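Local coordinates for protein soluble lytic murein transglycosylase (Pseudomonas aeruginosa, PDB 5OHU) that cleaves the glycan strands of bacterial peptidoglycan as a lytic transglycosylase, acting both from chain ends and within chains during cell-wall turnover, at residues L176-V181 with L204-N209; D252-L257 with L283-R288; R372-F377 with V614-V619; I536-T541 with I551-A556. All blocks are in the same frame, centred on the assembly; numbering follows the deposited sequence.

Along this mainly helical chain three contacts come in series and the fourth lies within the span of the third. Interaction 1 comes first, joining the start of helix 178-190 to the turn before helix 208-219 and closing a short helical loop. Interaction 2 follows, about 32 Å away between centres, and packs helix 253-263 against the end of helix 271-287. Interaction 3 closes much the longest loop, bringing residues 372-377 against helix 605-624 across 236 intervening residues. Interaction 4 falls within that span: inside the transglycosylase SLT domain it folds the loop before helix 547-564 back onto that helix. Interactions 1 and 4 lie on opposite sides of the chain's centre.

Interaction 1. Residues L176-V181 with L204-N209; sequences LTEEKV and LPTLGN
Glu178, in the first turn of helix 178-190, has its CA 6.0 Å from that of Leu204, where the chain runs through a turn into helix 208-219. With CG anti to the backbone N (chi1 -179°) and the chain extended beyond it, the glutamate reaches straight across to this turn. Its carboxylate takes three hydrogen bonds there. OE2 accepts from Thr206 N at 2.7 Å and from Leu207 N at 2.9 Å, the two donors arriving from opposite faces of the carboxylate plane, while Thr206 OG1 donates to OE1 at 2.8 Å. All three bonds use the syn sides of the oxygens, so the group is held against rotation and the backbone N-H groups ahead of helix 208-219 are satisfied. Pro205 brings its CD to within 3.0 Å of Glu178 OE2. Beside the carboxylate, Val181 CG1 meets Leu204 CD2 at 3.6 Å, the side chains lying alongside, head to tail. Thr177 caps helix 178-190, its OG1 accepting from Lys180 N. This side-chain-to-backbone bridge links two helix starts in the all-helical part of the chain, with Leu204 and Leu207 also packing on Trp182 of helix 178-190, and Leu176 touching Trp170 of helix 161-172.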
loop_
_atom_site.group_PDB
_atom_site.type_symbol
_atom_site.label_atom_id
_atom_site.label_comp_id
_atom_site.label_asym_id
_atom_site.label_seq_id
_atom_site.Cartn_x
_atom_site.Cartn_y
_atom_site.Cartn_z
ATOM N N LEU A 176 28.358 -21.619 3.079
ATOM C CA LEU A 176 26.964 -22.031 2.946
ATOM C C LEU A 176 26.748 -23.278 3.796
ATOM O O LEU A 176 26.837 -24.414 3.335
ATOM C CB LEU A 176 26.613 -22.264 1.483
ATOM C CG LEU A 176 25.166 -22.705 1.275
ATOM C CD1 LEU A 176 24.213 -21.622 1.730
ATOM C CD2 LEU A 176 24.936 -23.060 -0.172
ATOM N N THR A 177 26.479 -23.053 5.074
ATOM C CA THR A 177 26.278 -24.168 5.985
ATOM C C THR A 177 24.881 -24.749 5.817
ATOM O O THR A 177 23.983 -24.122 5.251
ATOM C CB THR A 177 26.475 -23.735 7.435
ATOM O OG1 THR A 177 25.364 -22.927 7.836
ATOM C CG2 THR A 177 27.774 -22.938 7.585
ATOM N N GLU A 178 24.701 -25.974 6.323
ATOM C CA GLU A 178 23.367 -26.565 6.304
ATOM C C GLU A 178 22.362 -25.680 7.035
ATOM O O GLU A 178 21.209 -25.558 6.611
ATOM C CB GLU A 178 23.382 -27.971 6.907
ATOM C CG GLU A 178 21.996 -28.615 6.885
ATOM C CD GLU A 178 21.983 -30.058 7.338
ATOM O OE1 GLU A 178 22.608 -30.371 8.372
ATOM O OE2 GLU A 178 21.344 -30.879 6.648
ATOM N N GLU A 179 22.788 -25.016 8.108
ATOM C CA GLU A 179 21.863 -24.167 8.848
ATOM C C GLU A 179 21.360 -23.010 7.981
ATOM O O GLU A 179 20.184 -22.644 8.044
ATOM C CB GLU A 179 22.549 -23.664 10.120
ATOM C CG GLU A 179 21.725 -22.698 10.986
ATOM C CD GLU A 179 20.471 -23.345 11.594
ATOM O OE1 GLU A 179 19.549 -22.603 11.982
ATOM O OE2 GLU A 179 20.381 -24.593 11.667
ATOM N N LYS A 180 22.229 -22.447 7.127
ATOM C CA LYS A 180 21.808 -21.362 6.239
ATOM C C LYS A 180 20.919 -21.862 5.107
ATOM O O LYS A 180 20.023 -21.135 4.660
ATOM C CB LYS A 180 23.028 -20.642 5.664
ATOM C CG LYS A 180 23.907 -20.017 6.724
ATOM C CD LYS A 180 25.201 -19.531 6.111
ATOM C CE LYS A 180 26.084 -18.860 7.137
ATOM N NZ LYS A 180 27.461 -18.687 6.598
ATOM N N VAL A 181 21.155 -23.079 4.614
ATOM C CA VAL A 181 20.197 -23.699 3.703
ATOM C C VAL A 181 18.848 -23.837 4.388
ATOM O O VAL A 181 17.799 -23.497 3.824
ATOM C CB VAL A 181 20.713 -25.066 3.219
ATOM C CG1 VAL A 181 19.752 -25.652 2.171
ATOM C CG2 VAL A 181 22.117 -24.936 2.661
ATOM N N LEU A 204 20.023 -30.466 1.687
ATOM C CA LEU A 204 20.342 -30.588 3.104
ATOM C C LEU A 204 21.099 -31.889 3.351
ATOM O O LEU A 204 20.581 -32.965 3.021
ATOM C CB LEU A 204 19.074 -30.551 3.941
ATOM C CG LEU A 204 18.234 -29.268 3.936
ATOM C CD1 LEU A 204 16.843 -29.532 4.545
ATOM C CD2 LEU A 204 18.935 -28.149 4.682
ATOM N N PRO A 205 22.312 -31.846 3.920
ATOM C CA PRO A 205 23.053 -33.107 4.150
ATOM C C PRO A 205 22.403 -34.027 5.170
ATOM O O PRO A 205 22.323 -35.234 4.937
ATOM C CB PRO A 205 24.430 -32.623 4.631
ATOM C CG PRO A 205 24.521 -31.209 4.210
ATOM C CD PRO A 205 23.136 -30.658 4.197
ATOM N N THR A 206 21.957 -33.495 6.311
ATOM C CA THR A 206 21.404 -34.314 7.379
ATOM C C THR A 206 19.922 -34.085 7.639
ATOM O O THR A 206 19.298 -34.917 8.306
ATOM C CB THR A 206 22.159 -34.070 8.697
ATOM O OG1 THR A 206 21.666 -32.879 9.325
ATOM C CG2 THR A 206 23.641 -33.924 8.441
ATOM N N LEU A 207 19.345 -32.990 7.142
ATOM C CA LEU A 207 17.996 -32.595 7.519
ATOM C C LEU A 207 16.990 -32.759 6.387
ATOM O O LEU A 207 15.901 -32.169 6.445
ATOM C CB LEU A 207 17.996 -31.151 8.014
ATOM C CG LEU A 207 18.669 -30.873 9.354
ATOM C CD1 LEU A 207 18.712 -29.374 9.610
ATOM C CD2 LEU A 207 17.901 -31.578 10.442
ATOM N N GLY A 208 17.325 -33.545 5.363
ATOM C CA GLY A 208 16.437 -33.685 4.217
ATOM C C GLY A 208 15.043 -34.189 4.563
ATOM O O GLY A 208 14.070 -33.822 3.899
ATOM N N ASN A 209 14.926 -35.040 5.591
ATOM C CA ASN A 209 13.618 -35.535 6.011
ATOM C C ASN A 209 12.762 -34.409 6.567
ATOM O O ASN A 209 11.640 -34.177 6.106
ATOM C CB ASN A 209 13.767 -36.635 7.065
ATOM C CG ASN A 209 14.184 -37.963 6.475
ATOM O OD1 ASN A 209 14.111 -38.174 5.261
ATOM N ND2 ASN A 209 14.627 -38.872 7.338
#

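Interaction 2. Residues D252-L257 with L283-R288; sequences DPEKAL and LSLAKR
Pro253 and Arg288 approach head-on where two helices of an alpha-helical hairpin pack, helix 253-263 against the end of helix 271-287. The axes of the short segments 253-257 and 283-287 run roughly antiparallel, 140° between their directions and 9.7 Å apart at closest approach. The proline ring is the wedge between them. Its CG touches Arg288 CD at 3.4 Å, and its CD lies over one face of the guanidinium, near the margin of the group. Toward the body of helix 271-287, Pro253 CB packs on Leu285 CD2 at 3.7 Å. The other branch of the same leucine, CD1, faces Leu257 CD2 at 3.6 Å, the two leucines roughly perpendicular, so Leu285 lies against both proline and leucine of the facing helix. Ser284 OG also sits beside the proline ring, but its polar partner is the carbonyl oxygen of Ala249. Toward the exposed end, Glu254 bends at chi2 (81°) and swings its carboxylate over to Arg288, with the carboxylate and guanidinium planes 82° apart. Such crossed planes rule out a paired, side-on arrangement of the two groups. Helix 293-300 continues the apolar packing, with Leu257 on Leu296 and Leu285 on Ala293. At the start of helix 253-263, Asp252 provides the N-cap. The salt bridge itself is a long one, Glu254 OE1 to Arg288 NE at 3.4 Å.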
loop_
_atom_site.group_PDB
_atom_site.type_symbol
_atom_site.label_atom_id
_atom_site.label_comp_id
_atom_site.label_asym_id
_atom_site.label_seq_id
_atom_site.Cartn_x
_atom_site.Cartn_y
_atom_site.Cartn_z
ATOM N N ASP A 252 -7.617 -21.028 10.665
ATOM C CA ASP A 252 -8.216 -21.740 11.791
ATOM C C ASP A 252 -7.439 -21.459 13.076
ATOM O O ASP A 252 -6.768 -22.340 13.633
ATOM C CB ASP A 252 -8.296 -23.239 11.500
ATOM C CG ASP A 252 -9.272 -23.954 12.417
ATOM O OD1 ASP A 252 -9.641 -23.381 13.470
ATOM O OD2 ASP A 252 -9.661 -25.096 12.099
ATOM N N PRO A 253 -7.554 -20.235 13.599
ATOM C CA PRO A 253 -6.778 -19.886 14.802
ATOM C C PRO A 253 -7.163 -20.702 16.026
ATOM O O PRO A 253 -6.319 -20.922 16.909
ATOM C CB PRO A 253 -7.091 -18.397 15.002
ATOM C CG PRO A 253 -8.394 -18.191 14.277
ATOM C CD PRO A 253 -8.363 -19.108 13.106
ATOM N N GLU A 254 -8.414 -21.160 16.106
ATOM C CA GLU A 254 -8.819 -21.993 17.237
ATOM C C GLU A 254 -8.101 -23.331 17.213
ATOM O O GLU A 254 -7.596 -23.780 18.249
ATOM C CB GLU A 254 -10.337 -22.208 17.254
ATOM C CG GLU A 254 -11.153 -20.919 17.374
ATOM C CD GLU A 254 -11.322 -20.181 16.039
ATOM O OE1 GLU A 254 -12.130 -19.211 15.995
ATOM O OE2 GLU A 254 -10.669 -20.584 15.031
ATOM N N LYS A 255 -8.035 -23.982 16.039
ATOM C CA LYS A 255 -7.274 -25.220 15.942
ATOM C C LYS A 255 -5.790 -24.971 16.207
ATOM O O LYS A 255 -5.128 -25.774 16.870
ATOM C CB LYS A 255 -7.478 -25.869 14.570
ATOM C CG LYS A 255 -6.774 -27.212 14.436
ATOM C CD LYS A 255 -6.415 -27.533 12.983
ATOM C CE LYS A 255 -7.363 -28.564 12.324
ATOM N NZ LYS A 255 -7.371 -29.889 13.012
ATOM N N ALA A 256 -5.259 -23.849 15.715
ATOM C CA ALA A 256 -3.856 -23.538 15.932
ATOM C C ALA A 256 -3.550 -23.366 17.413
ATOM O O ALA A 256 -2.495 -23.793 17.892
ATOM C CB ALA A 256 -3.482 -22.278 15.153
ATOM N N LEU A 257 -4.460 -22.733 18.149
ATOM C CA LEU A 257 -4.255 -22.522 19.578
ATOM C C LEU A 257 -4.260 -23.843 20.342
ATOM O O LEU A 257 -3.411 -24.065 21.216
ATOM C CB LEU A 257 -5.333 -21.579 20.132
ATOM C CG LEU A 257 -5.171 -21.224 21.616
ATOM C CD1 LEU A 257 -3.763 -20.707 21.853
ATOM C CD2 LEU A 257 -6.181 -20.201 22.048
ATOM N N LEU A 283 -3.398 -12.459 17.252
ATOM C CA LEU A 283 -3.945 -11.501 16.299
ATOM C C LEU A 283 -5.084 -12.104 15.492
ATOM O O LEU A 283 -6.114 -11.458 15.277
ATOM C CB LEU A 283 -2.843 -11.010 15.364
ATOM C CG LEU A 283 -1.941 -9.901 15.898
ATOM C CD1 LEU A 283 -0.941 -9.511 14.821
ATOM C CD2 LEU A 283 -2.806 -8.707 16.286
ATOM N N SER A 284 -4.929 -13.341 15.036
ATOM C CA SER A 284 -6.011 -13.908 14.240
ATOM C C SER A 284 -7.234 -14.224 15.101
ATOM O O SER A 284 -8.375 -14.051 14.659
ATOM C CB SER A 284 -5.517 -15.142 13.482
ATOM O OG SER A 284 -6.533 -15.632 12.629
ATOM N N LEU A 285 -7.036 -14.676 16.337
ATOM C CA LEU A 285 -8.197 -14.862 17.207
ATOM C C LEU A 285 -8.901 -13.536 17.472
ATOM O O LEU A 285 -10.134 -13.472 17.500
ATOM C CB LEU A 285 -7.778 -15.491 18.536
ATOM C CG LEU A 285 -7.500 -16.987 18.573
ATOM C CD1 LEU A 285 -6.961 -17.394 19.952
ATOM C CD2 LEU A 285 -8.762 -17.753 18.224
ATOM N N ALA A 286 -8.130 -12.473 17.706
ATOM C CA ALA A 286 -8.734 -11.193 18.055
ATOM C C ALA A 286 -9.556 -10.646 16.907
ATOM O O ALA A 286 -10.597 -10.028 17.135
ATOM C CB ALA A 286 -7.656 -10.181 18.462
ATOM N N LYS A 287 -9.129 -10.893 15.670
ATOM C CA LYS A 287 -9.906 -10.444 14.525
ATOM C C LYS A 287 -11.185 -11.243 14.355
ATOM O O LYS A 287 -12.070 -10.818 13.606
ATOM C CB LYS A 287 -9.071 -10.512 13.240
ATOM C CG LYS A 287 -8.195 -9.299 13.032
ATOM C CD LYS A 287 -7.000 -9.619 12.106
ATOM C CE LYS A 287 -6.119 -8.393 11.958
ATOM N NZ LYS A 287 -5.057 -8.585 10.914
ATOM N N ARG A 288 -11.333 -12.356 15.060
ATOM C CA ARG A 288 -12.605 -13.060 15.123
ATOM C C ARG A 288 -13.363 -12.737 16.393
ATOM O O ARG A 288 -14.397 -13.359 16.668
ATOM C CB ARG A 288 -12.384 -14.562 15.020
ATOM C CG ARG A 288 -11.729 -14.958 13.744
ATOM C CD ARG A 288 -11.161 -16.318 13.894
ATOM N NE ARG A 288 -11.892 -17.328 13.144
ATOM C CZ ARG A 288 -11.631 -17.640 11.880
ATOM N NH1 ARG A 288 -10.664 -17.010 11.221
ATOM N NH2 ARG A 288 -12.337 -18.584 11.276
#

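Interaction 3. Residues R372-F377 with V614-V619; sequences RDFYGF and VLSYAV
Ser616 is the close-packed centre of this contact: its OG lies 3.2 Å from Phe374 CA and 3.3 Å from Phe374 CB. Ser616 holds OG opposite its carbonyl carbon and beside its own N (chi1 -65°), which puts the hydroxyl at the edge of the Phe374 ring, near its plane. It is bonded back to the carbonyl oxygen of Gln612, one turn earlier, so this buried polar atom can lie against carbon without going unsatisfied. Packing is also firm at Phe377, where Val619 CG1 comes within 3.6 Å of CE1 and Val619 CB stands over one face of the ring, displaced from its centre. Looser is the far end of Phe374, whose CE1 is 4.2 Å from Leu615 CD1. The more open side belongs to Asp373, which is partly exposed and points away from helix 605-624. Its OD1 caps helix 374-383 by accepting from Gly376 N, and its OD2 bonds Ser341 OG. The contact joins two helices far apart in sequence, helix 374-383 and helix 605-624; around the join Ile631 packs on both phenylalanines, Tyr387 meets Phe377 edge-to-face, and helix 569-578 backs Leu615.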
loop_
_atom_site.group_PDB
_atom_site.type_symbol
_atom_site.label_atom_id
_atom_site.label_comp_id
_atom_site.label_asym_id
_atom_site.label_seq_id
_atom_site.Cartn_x
_atom_site.Cartn_y
_atom_site.Cartn_z
ATOM N N ARG A 372 -8.366 17.308 11.426
ATOM C CA ARG A 372 -9.168 17.356 10.213
ATOM C C ARG A 372 -9.471 15.974 9.633
ATOM O O ARG A 372 -9.823 15.875 8.457
ATOM C CB ARG A 372 -8.475 18.224 9.162
ATOM C CG ARG A 372 -8.020 19.568 9.697
ATOM C CD ARG A 372 -8.141 20.654 8.655
ATOM N NE ARG A 372 -9.503 20.752 8.140
ATOM C CZ ARG A 372 -9.918 21.692 7.294
ATOM N NH1 ARG A 372 -9.077 22.624 6.867
ATOM N NH2 ARG A 372 -11.175 21.700 6.878
ATOM N N ASP A 373 -9.361 14.911 10.423
ATOM C CA ASP A 373 -9.577 13.570 9.894
ATOM C C ASP A 373 -10.805 12.932 10.548
ATOM O O ASP A 373 -11.556 13.585 11.281
ATOM C CB ASP A 373 -8.315 12.723 10.054
ATOM C CG ASP A 373 -8.040 12.323 11.493
ATOM O OD1 ASP A 373 -8.603 12.929 12.426
ATOM O OD2 ASP A 373 -7.234 11.399 11.686
ATOM N N PHE A 374 -10.988 11.636 10.283
ATOM C CA PHE A 374 -12.168 10.913 10.756
ATOM C C PHE A 374 -12.337 11.017 12.266
ATOM O O PHE A 374 -13.442 11.269 12.756
ATOM C CB PHE A 374 -12.084 9.448 10.304
ATOM C CG PHE A 374 -13.148 8.550 10.896
ATOM C CD1 PHE A 374 -14.443 8.547 10.352
ATOM C CD2 PHE A 374 -12.878 7.742 11.999
ATOM C CE1 PHE A 374 -15.449 7.742 10.864
ATOM C CE2 PHE A 374 -13.878 6.912 12.516
ATOM C CZ PHE A 374 -15.175 6.923 11.952
ATOM N N TYR A 375 -11.254 10.815 13.030
ATOM C CA TYR A 375 -11.376 10.840 14.485
ATOM C C TYR A 375 -11.602 12.253 15.034
ATOM O O TYR A 375 -12.169 12.400 16.123
ATOM C CB TYR A 375 -10.133 10.205 15.120
ATOM C CG TYR A 375 -9.984 8.732 14.773
ATOM C CD1 TYR A 375 -10.794 7.769 15.379
ATOM C CD2 TYR A 375 -9.054 8.303 13.818
ATOM C CE1 TYR A 375 -10.694 6.417 15.046
ATOM C CE2 TYR A 375 -8.939 6.950 13.491
ATOM C CZ TYR A 375 -9.751 6.014 14.116
ATOM O OH TYR A 375 -9.632 4.680 13.786
ATOM N N GLY A 376 -11.160 13.296 14.324
ATOM C CA GLY A 376 -11.549 14.643 14.715
ATOM C C GLY A 376 -13.041 14.886 14.549
ATOM O O GLY A 376 -13.675 15.507 15.400
ATOM N N PHE A 377 -13.622 14.393 13.453
ATOM C CA PHE A 377 -15.073 14.448 13.288
ATOM C C PHE A 377 -15.788 13.720 14.423
ATOM O O PHE A 377 -16.748 14.241 14.998
ATOM C CB PHE A 377 -15.474 13.857 11.932
ATOM C CG PHE A 377 -15.113 14.731 10.754
ATOM C CD1 PHE A 377 -15.688 15.991 10.600
ATOM C CD2 PHE A 377 -14.211 14.293 9.807
ATOM C CE1 PHE A 377 -15.359 16.795 9.491
ATOM C CE2 PHE A 377 -13.869 15.069 8.729
ATOM C CZ PHE A 377 -14.435 16.318 8.557
ATOM N N VAL A 614 -14.344 7.518 3.240
ATOM C CA VAL A 614 -15.595 7.829 2.554
ATOM C C VAL A 614 -16.513 8.648 3.452
ATOM O O VAL A 614 -17.084 9.652 3.022
ATOM C CB VAL A 614 -16.282 6.539 2.075
ATOM C CG1 VAL A 614 -17.709 6.830 1.604
ATOM C CG2 VAL A 614 -15.452 5.878 0.939
ATOM N N LEU A 615 -16.669 8.237 4.715
ATOM C CA LEU A 615 -17.532 9.003 5.607
ATOM C C LEU A 615 -16.991 10.409 5.805
ATOM O O LEU A 615 -17.757 11.377 5.813
ATOM C CB LEU A 615 -17.690 8.296 6.954
ATOM C CG LEU A 615 -18.464 6.975 6.890
ATOM C CD1 LEU A 615 -18.376 6.203 8.234
ATOM C CD2 LEU A 615 -19.928 7.233 6.502
ATOM N N SER A 616 -15.674 10.541 5.984
ATOM C CA SER A 616 -15.090 11.864 6.180
ATOM C C SER A 616 -15.255 12.718 4.928
ATOM O O SER A 616 -15.573 13.907 5.016
ATOM C CB SER A 616 -13.608 11.736 6.548
ATOM O OG SER A 616 -13.443 11.083 7.801
ATOM N N TYR A 617 -15.054 12.119 3.754
ATOM C CA TYR A 617 -15.171 12.870 2.512
ATOM C C TYR A 617 -16.599 13.344 2.296
ATOM O O TYR A 617 -16.812 14.455 1.793
ATOM C CB TYR A 617 -14.710 12.015 1.318
ATOM C CG TYR A 617 -13.244 11.589 1.339
ATOM C CD1 TYR A 617 -12.324 12.182 2.208
ATOM C CD2 TYR A 617 -12.787 10.583 0.493
ATOM C CE1 TYR A 617 -10.985 11.785 2.227
ATOM C CE2 TYR A 617 -11.460 10.191 0.495
ATOM C CZ TYR A 617 -10.564 10.798 1.359
ATOM O OH TYR A 617 -9.252 10.395 1.360
ATOM N N ALA A 618 -17.584 12.518 2.675
ATOM C CA ALA A 618 -18.974 12.903 2.488
ATOM C C ALA A 618 -19.317 14.124 3.323
ATOM O O ALA A 618 -20.136 14.945 2.911
ATOM C CB ALA A 618 -19.911 11.739 2.825
ATOM N N VAL A 619 -18.709 14.261 4.504
ATOM C CA VAL A 619 -18.919 15.469 5.286
ATOM C C VAL A 619 -18.465 16.676 4.489
ATOM O O VAL A 619 -19.187 17.674 4.361
ATOM C CB VAL A 619 -18.186 15.388 6.637
ATOM C CG1 VAL A 619 -18.266 16.719 7.338
ATOM C CG2 VAL A 619 -18.793 14.316 7.518
#

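Interaction 4. Residues I536-T541 with I551-A556; sequences IPLAST and IRLGAA
The guanidinium of Arg552 has Ile536 CG2 over one face, with NH2 3.9 Å from that methyl, and Pro537 CD approaches the same NH2 obliquely, also at 3.9 Å. Arg552 gets there by bending at chi3 (73°), which folds its end back over the loop that precedes helix 547-564; its side chain also packs on Glu485 of helix 479-488. The rest of the contact is mainly apolar. Ile536, the residue with the widest reach here, splits its branches between three helix residues. With CG2 anti to the backbone N, it sets that methyl on Leu553 CD2 at 3.7 Å, the two side chains running past one another in opposed senses. The other branch ends in CD1, which lies 4.0 Å from Ala556 CB and close to the carbonyl oxygen of Arg552. Leu553 uses its second methyl elsewhere: CD1 meets Leu538 CD1 at 3.9 Å, one leucine set square to the other. Leu522 and Leu544 add to the surroundings of Leu553, while Phe534 and Thr530 of helix 524-534 touch Ala556. The loop therefore folds onto the second and third turns of helix 547-564, within the lysozyme-like SLT domain. With neither a salt bridge nor a hydrogen bond joining the two segments, their fit depends on apolar burial and shape, the arginine lending a flat face and not its charge.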
loop_
_atom_site.group_PDB
_atom_site.type_symbol
_atom_site.label_atom_id
_atom_site.label_comp_id
_atom_site.label_asym_id
_atom_site.label_seq_id
_atom_site.Cartn_x
_atom_site.Cartn_y
_atom_site.Cartn_z
ATOM N N ILE A 536 -30.274 0.150 -17.856
ATOM C CA ILE A 536 -29.361 1.226 -18.243
ATOM C C ILE A 536 -28.475 0.716 -19.375
ATOM O O ILE A 536 -27.737 -0.265 -19.157
ATOM C CB ILE A 536 -28.523 1.704 -17.058
ATOM C CG1 ILE A 536 -29.414 2.288 -15.964
ATOM C CG2 ILE A 536 -27.473 2.717 -17.512
ATOM C CD1 ILE A 536 -28.666 2.573 -14.683
ATOM N N PRO A 537 -28.481 1.336 -20.548
ATOM C CA PRO A 537 -27.713 0.806 -21.682
ATOM C C PRO A 537 -26.214 0.843 -21.436
ATOM O O PRO A 537 -25.673 1.835 -20.942
ATOM C CB PRO A 537 -28.098 1.735 -22.841
ATOM C CG PRO A 537 -29.414 2.342 -22.436
ATOM C CD PRO A 537 -29.323 2.484 -20.937
ATOM N N LEU A 538 -25.544 -0.247 -21.812
ATOM C CA LEU A 538 -24.089 -0.363 -21.720
ATOM C C LEU A 538 -23.597 -1.065 -22.978
ATOM O O LEU A 538 -23.751 -2.283 -23.103
ATOM C CB LEU A 538 -23.670 -1.139 -20.476
ATOM C CG LEU A 538 -22.171 -1.430 -20.381
ATOM C CD1 LEU A 538 -21.405 -0.127 -20.397
ATOM C CD2 LEU A 538 -21.842 -2.257 -19.133
ATOM N N ALA A 539 -22.990 -0.304 -23.895
ATOM C CA ALA A 539 -22.577 -0.866 -25.183
ATOM C C ALA A 539 -21.448 -1.880 -25.024
ATOM O O ALA A 539 -21.487 -2.953 -25.637
ATOM C CB ALA A 539 -22.155 0.250 -26.137
ATOM N N SER A 540 -20.440 -1.564 -24.212
ATOM C CA SER A 540 -19.323 -2.472 -23.983
ATOM C C SER A 540 -18.655 -2.105 -22.668
ATOM O O SER A 540 -18.868 -1.022 -22.123
ATOM C CB SER A 540 -18.304 -2.414 -25.125
ATOM O OG SER A 540 -17.578 -1.195 -25.096
ATOM N N THR A 541 -17.823 -3.028 -22.174
ATOM C CA THR A 541 -16.946 -2.722 -21.047
ATOM C C THR A 541 -16.136 -1.456 -21.303
ATOM O O THR A 541 -15.884 -0.673 -20.380
ATOM C CB THR A 541 -16.011 -3.907 -20.775
ATOM O OG1 THR A 541 -16.769 -5.016 -20.279
ATOM C CG2 THR A 541 -14.936 -3.544 -19.748
ATOM N N ILE A 551 -20.763 6.865 -13.981
ATOM C CA ILE A 551 -21.544 7.389 -12.866
ATOM C C ILE A 551 -22.941 6.783 -12.848
ATOM O O ILE A 551 -23.483 6.472 -11.781
ATOM C CB ILE A 551 -21.596 8.921 -12.945
ATOM C CG1 ILE A 551 -20.190 9.485 -12.757
ATOM C CG2 ILE A 551 -22.585 9.478 -11.905
ATOM C CD1 ILE A 551 -20.111 10.995 -13.021
ATOM N N ARG A 552 -23.547 6.600 -14.022
ATOM C CA ARG A 552 -24.900 6.056 -14.066
ATOM C C ARG A 552 -24.933 4.626 -13.545
ATOM O O ARG A 552 -25.799 4.269 -12.737
ATOM C CB ARG A 552 -25.446 6.119 -15.489
ATOM C CG ARG A 552 -25.853 7.512 -15.919
ATOM C CD ARG A 552 -26.106 7.561 -17.403
ATOM N NE ARG A 552 -27.343 6.890 -17.757
ATOM C CZ ARG A 552 -27.691 6.589 -19.002
ATOM N NH1 ARG A 552 -26.877 6.893 -20.009
ATOM N NH2 ARG A 552 -28.848 5.979 -19.237
ATOM N N LEU A 553 -24.003 3.786 -14.010
ATOM C CA LEU A 553 -23.916 2.421 -13.500
ATOM C C LEU A 553 -23.392 2.383 -12.077
ATOM O O LEU A 553 -23.867 1.581 -11.269
ATOM C CB LEU A 553 -23.040 1.564 -14.409
ATOM C CG LEU A 553 -23.638 1.488 -15.816
ATOM C CD1 LEU A 553 -22.691 0.845 -16.852
ATOM C CD2 LEU A 553 -24.938 0.706 -15.731
ATOM N N GLY A 554 -22.423 3.234 -11.745
ATOM C CA GLY A 554 -21.900 3.226 -10.388
ATOM C C GLY A 554 -22.931 3.669 -9.360
ATOM O O GLY A 554 -23.017 3.099 -8.268
ATOM N N ALA A 555 -23.719 4.698 -9.688
ATOM C CA ALA A 555 -24.769 5.147 -8.775
ATOM C C ALA A 555 -25.810 4.063 -8.570
ATOM O O ALA A 555 -26.272 3.847 -7.443
ATOM C CB ALA A 555 -25.441 6.418 -9.308
ATOM N N ALA A 556 -26.206 3.390 -9.653
ATOM C CA ALA A 556 -27.179 2.311 -9.542
ATOM C C ALA A 556 -26.650 1.183 -8.661
ATOM O O ALA A 556 -27.318 0.756 -7.714
ATOM C CB ALA A 556 -27.543 1.793 -10.936
#